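Local coordinates for Crh-like protein 5 (Neosartorya fumigata, PDB 6IBU) that cleaves chitin and transfers it to beta-1,6-glucan or to other chitin chains, cross-linking polysaccharides in the fungal cell wall and septa, at residues Met77-Val90 / Glu98-Gln110. Sequence-based numbering, arbitrary orientation.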
loop_
_atom_site.group_PDB
_atom_site.type_symbol
_atom_site.label_atom_id
_atom_site.label_comp_id
_atom_site.label_asym_id
_atom_site.label_seq_id
_atom_site.Cartn_x
_atom_site.Cartn_y
_atom_site.Cartn_z
ATOM N N MET A 77 11.335 -1.256 3.963
ATOM C CA MET A 77 10.556 -2.211 4.811
ATOM C C MET A 77 11.351 -3.512 4.914
ATOM O O MET A 77 12.232 -3.872 4.054
ATOM C CB MET A 77 9.143 -2.518 4.271
ATOM C CG MET A 77 8.482 -3.706 4.940
ATOM S SD MET A 77 6.881 -3.910 4.334
ATOM C CE MET A 77 7.199 -4.599 2.714
ATOM N N LYS A 78 11.265 -3.953 6.128
ATOM C CA LYS A 78 11.624 -5.312 6.496
ATOM C C LYS A 78 10.329 -5.963 6.926
ATOM O O LYS A 78 9.686 -5.454 7.808
ATOM C CB LYS A 78 12.697 -5.306 7.580
ATOM C CG LYS A 78 13.176 -6.719 7.864
ATOM C CD LYS A 78 14.389 -6.786 8.730
ATOM C CE LYS A 78 13.994 -6.474 10.163
ATOM N NZ LYS A 78 14.691 -7.333 11.152
ATOM N N ALA A 79 9.942 -7.033 6.275
ATOM C CA ALA A 79 8.613 -7.643 6.472
ATOM C C ALA A 79 8.594 -8.431 7.783
ATOM O O ALA A 79 9.632 -8.900 8.236
ATOM C CB ALA A 79 8.269 -8.516 5.302
ATOM N N ALA A 80 7.420 -8.550 8.376
ATOM C CA ALA A 80 7.191 -9.392 9.558
ATOM C C ALA A 80 7.381 -10.834 9.119
ATOM O O ALA A 80 6.994 -11.213 8.017
ATOM C CB ALA A 80 5.814 -9.136 10.119
ATOM N N PRO A 81 8.033 -11.670 9.946
ATOM C CA PRO A 81 8.046 -13.112 9.716
ATOM C C PRO A 81 6.740 -13.708 10.249
ATOM O O PRO A 81 5.882 -12.953 10.736
ATOM C CB PRO A 81 9.251 -13.586 10.533
ATOM C CG PRO A 81 9.262 -12.620 11.698
ATOM C CD PRO A 81 8.763 -11.288 11.164
ATOM N N GLY A 82 6.635 -15.032 10.211
ATOM C CA GLY A 82 5.498 -15.756 10.798
ATOM C C GLY A 82 4.500 -16.184 9.744
ATOM O O GLY A 82 4.099 -15.352 8.892
ATOM N N THR A 83 4.120 -17.451 9.806
ATOM C CA THR A 83 3.078 -18.074 8.959
ATOM C C THR A 83 1.829 -17.202 8.997
ATOM O O THR A 83 1.341 -16.937 10.090
ATOM C CB THR A 83 2.730 -19.486 9.457
ATOM O OG1 THR A 83 3.956 -20.216 9.469
ATOM C CG2 THR A 83 1.676 -20.161 8.602
ATOM N N GLY A 84 1.336 -16.802 7.837
ATOM C CA GLY A 84 0.033 -16.134 7.691
ATOM C C GLY A 84 0.089 -14.666 8.053
ATOM O O GLY A 84 -0.929 -14.001 7.933
ATOM N N VAL A 85 1.230 -14.149 8.466
ATOM C CA VAL A 85 1.355 -12.709 8.814
ATOM C C VAL A 85 1.661 -11.957 7.525
ATOM O O VAL A 85 2.658 -12.258 6.860
ATOM C CB VAL A 85 2.433 -12.481 9.879
ATOM C CG1 VAL A 85 2.604 -11.001 10.167
ATOM C CG2 VAL A 85 2.090 -13.271 11.143
ATOM N N VAL A 86 0.822 -10.991 7.201
ATOM C CA VAL A 86 0.959 -10.195 5.954
ATOM C C VAL A 86 1.593 -8.846 6.298
ATOM O O VAL A 86 1.126 -8.214 7.220
ATOM C CB VAL A 86 -0.413 -10.037 5.288
ATOM C CG1 VAL A 86 -0.299 -9.302 3.966
ATOM C CG2 VAL A 86 -1.093 -11.378 5.095
ATOM N N SER A 87 2.610 -8.430 5.560
ATOM C CA SER A 87 3.175 -7.061 5.578
ATOM C C SER A 87 2.748 -6.345 4.290
ATOM O O SER A 87 3.134 -6.817 3.222
ATOM C CB SER A 87 4.666 -7.134 5.676
ATOM O OG SER A 87 5.094 -7.787 6.859
ATOM N N SER A 88 1.956 -5.279 4.384
ATOM C CA SER A 88 1.267 -4.613 3.241
ATOM C C SER A 88 1.772 -3.182 3.014
ATOM O O SER A 88 1.733 -2.368 3.965
ATOM C CB SER A 88 -0.212 -4.565 3.488
ATOM O OG SER A 88 -0.736 -5.876 3.651
ATOM N N ILE A 89 2.148 -2.847 1.783
ATOM C CA ILE A 89 2.317 -1.439 1.309
ATOM C C ILE A 89 1.211 -1.158 0.290
ATOM O O ILE A 89 1.187 -1.821 -0.726
ATOM C CB ILE A 89 3.720 -1.229 0.717
ATOM C CG1 ILE A 89 4.823 -1.556 1.722
ATOM C CG2 ILE A 89 3.871 0.172 0.159
ATOM C CD1 ILE A 89 6.139 -1.859 1.071
ATOM N N VAL A 90 0.287 -0.253 0.578
ATOM C CA VAL A 90 -0.897 -0.037 -0.296
ATOM C C VAL A 90 -0.982 1.420 -0.747
ATOM O O VAL A 90 -1.093 2.279 0.113
ATOM C CB VAL A 90 -2.186 -0.430 0.428
ATOM C CG1 VAL A 90 -3.405 -0.103 -0.430
ATOM C CG2 VAL A 90 -2.161 -1.890 0.817
ATOM N N GLU A 98 -6.141 0.903 -6.771
ATOM C CA GLU A 98 -5.234 0.379 -5.755
ATOM C C GLU A 98 -4.018 -0.262 -6.390
ATOM O O GLU A 98 -4.169 -0.954 -7.364
ATOM C CB GLU A 98 -5.987 -0.644 -4.930
ATOM C CG GLU A 98 -5.467 -0.732 -3.528
ATOM C CD GLU A 98 -4.896 -2.094 -3.200
ATOM O OE1 GLU A 98 -5.327 -2.679 -2.175
ATOM O OE2 GLU A 98 -4.040 -2.595 -3.977
ATOM N N VAL A 99 -2.864 -0.035 -5.783
ATOM C CA VAL A 99 -1.572 -0.669 -6.131
ATOM C C VAL A 99 -0.952 -1.096 -4.806
ATOM O O VAL A 99 -0.946 -0.276 -3.866
ATOM C CB VAL A 99 -0.664 0.310 -6.892
ATOM C CG1 VAL A 99 0.695 -0.297 -7.148
ATOM C CG2 VAL A 99 -1.314 0.766 -8.185
ATOM N N ASP A 100 -0.432 -2.311 -4.723
ATOM C CA ASP A 100 0.119 -2.765 -3.436
ATOM C C ASP A 100 1.264 -3.755 -3.616
ATOM O O ASP A 100 1.454 -4.332 -4.725
ATOM C CB ASP A 100 -0.973 -3.298 -2.515
ATOM C CG ASP A 100 -1.569 -4.610 -2.945
ATOM O OD1 ASP A 100 -0.874 -5.625 -2.833
ATOM O OD2 ASP A 100 -2.766 -4.622 -3.347
ATOM N N TRP A 101 2.017 -3.860 -2.523
ATOM C CA TRP A 101 2.991 -4.927 -2.213
ATOM C C TRP A 101 2.413 -5.748 -1.064
ATOM O O TRP A 101 1.831 -5.147 -0.163
ATOM C CB TRP A 101 4.335 -4.315 -1.810
ATOM C CG TRP A 101 5.036 -3.414 -2.778
ATOM C CD1 TRP A 101 5.033 -2.054 -2.796
ATOM C CD2 TRP A 101 5.986 -3.813 -3.780
ATOM N NE1 TRP A 101 5.863 -1.576 -3.771
ATOM C CE2 TRP A 101 6.478 -2.636 -4.386
ATOM C CE3 TRP A 101 6.439 -5.046 -4.249
ATOM C CZ2 TRP A 101 7.414 -2.669 -5.425
ATOM C CZ3 TRP A 101 7.361 -5.082 -5.269
ATOM C CH2 TRP A 101 7.851 -3.907 -5.838
ATOM N N GLU A 102 2.517 -7.073 -1.109
ATOM C CA GLU A 102 2.181 -7.938 0.051
ATOM C C GLU A 102 3.360 -8.872 0.303
ATOM O O GLU A 102 3.730 -9.584 -0.607
ATOM C CB GLU A 102 0.919 -8.758 -0.202
ATOM C CG GLU A 102 -0.284 -7.938 -0.634
ATOM C CD GLU A 102 -0.825 -7.016 0.447
ATOM O OE1 GLU A 102 -0.857 -7.416 1.618
ATOM O OE2 GLU A 102 -1.184 -5.882 0.121
ATOM N N VAL A 103 3.934 -8.872 1.498
ATOM C CA VAL A 103 4.871 -9.948 1.909
ATOM C C VAL A 103 4.127 -10.907 2.850
ATOM O O VAL A 103 3.319 -10.461 3.660
ATOM C CB VAL A 103 6.155 -9.377 2.542
ATOM C CG1 VAL A 103 7.083 -10.485 2.988
ATOM C CG2 VAL A 103 6.883 -8.451 1.587
ATOM N N LEU A 104 4.390 -12.202 2.718
ATOM C CA LEU A 104 3.830 -13.241 3.618
ATOM C C LEU A 104 4.976 -13.714 4.499
ATOM O O LEU A 104 6.065 -13.947 3.946
ATOM C CB LEU A 104 3.243 -14.363 2.771
ATOM C CG LEU A 104 2.193 -13.896 1.763
ATOM C CD1 LEU A 104 1.751 -15.064 0.916
ATOM C CD2 LEU A 104 0.987 -13.241 2.444
ATOM N N GLY A 105 4.753 -13.798 5.811
ATOM C CA GLY A 105 5.811 -14.148 6.780
ATOM C C GLY A 105 6.521 -15.449 6.463
ATOM O O GLY A 105 7.723 -15.495 6.604
ATOM N N GLY A 106 5.823 -16.485 6.019
ATOM C CA GLY A 106 6.446 -17.810 5.827
ATOM C C GLY A 106 7.011 -17.984 4.435
ATOM O O GLY A 106 7.667 -19.021 4.182
ATOM N N ASP A 107 6.767 -17.036 3.526
ATOM C CA ASP A 107 7.300 -17.099 2.141
ATOM C C ASP A 107 8.533 -16.191 2.093
ATOM O O ASP A 107 8.359 -14.976 1.949
ATOM C CB ASP A 107 6.212 -16.748 1.126
ATOM C CG ASP A 107 6.680 -16.724 -0.319
ATOM O OD1 ASP A 107 7.906 -16.850 -0.551
ATOM O OD2 ASP A 107 5.819 -16.615 -1.207
ATOM N N THR A 108 9.734 -16.759 2.229
ATOM C CA THR A 108 10.982 -15.995 2.464
ATOM C C THR A 108 11.685 -15.653 1.153
ATOM O O THR A 108 12.846 -15.254 1.230
ATOM C CB THR A 108 11.923 -16.786 3.361
ATOM O OG1 THR A 108 12.216 -17.976 2.629
ATOM C CG2 THR A 108 11.297 -17.111 4.694
ATOM N N THR A 109 11.043 -15.836 0.000
ATOM C CA THR A 109 11.720 -15.790 -1.320
ATOM C C THR A 109 10.963 -14.893 -2.293
ATOM O O THR A 109 11.448 -14.743 -3.420
ATOM C CB THR A 109 11.827 -17.179 -1.952
ATOM O OG1 THR A 109 10.538 -17.803 -1.910
ATOM C CG2 THR A 109 12.887 -18.014 -1.272
ATOM N N GLN A 110 9.797 -14.381 -1.910
ATOM C CA GLN A 110 8.964 -13.583 -2.833
ATOM C C GLN A 110 8.263 -12.437 -2.090
ATOM O O GLN A 110 8.184 -12.437 -0.832
ATOM C CB GLN A 110 7.908 -14.432 -3.521
ATOM C CG GLN A 110 8.356 -15.825 -3.940
ATOM C CD GLN A 110 7.164 -16.609 -4.456
ATOM O OE1 GLN A 110 7.038 -16.880 -5.643
ATOM N NE2 GLN A 110 6.232 -16.917 -3.574
HETATM O O HOH W 1 2.876 -17.163 5.375
#
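S88 and E102 meet on the cleft face of a beta hairpin, strands 85-93 and 98-105, in the catalytic GH16 domain. The fold is the beta-jelly-roll sandwich of this family. S87 and V103, and I89 and W101, are hydrogen-bonded antiparallel pairs. V86-L104, S88-E102 and V90-D100 are the non-hydrogen-bonded pairs, with side chains on the cleft face. E98, the probable nucleophile, and E102, a chitin-binding residue and the probable proton donor, belong to the same strand.

From CB of E102, which points to the cleft face, CG goes anti to the carbonyl carbon, chi1 -53°. The chain bends at chi2 (-68°), which brings the carboxylate toward the S88 side chain. Its CD lies 3.4 Å from S88 OG. OE1 accepts a hydrogen bond from S88 OG at 2.6 Å, on the syn side and 21° out of the carboxylate plane. OE1 also touches V86 CG1 at 3.1 Å. OE2 lies 3.7 Å from S88 CB. S88 OG in turn is hydrogen-bonded to W186 NE1 of the chitin site, so S88 links two substrate-binding residues. V90 CG1 packs against the carboxylate end of E98, and its CG2 against D100 CB. R182, another chitin-binding residue, touches V90.

The other face of the hairpin looks into the sandwich. I89 and W101 lie side by side, with I89 CB 3.8 Å from W101 CD1. Y142 and W153 meet the W101 ring edge-to-face. V103 packs against M77 and A79; it and M77 run past each other in opposite directions. Its CG2 is 4.0 Å from M77 CE, and CG1 presses tightly on A79 CB.

At the open end of the hairpin, away from its connecting turn, G105 N gives a hydrogen bond to V85 O. One water accepts from both G84 N and G106 N, the latter at 3.1 Å.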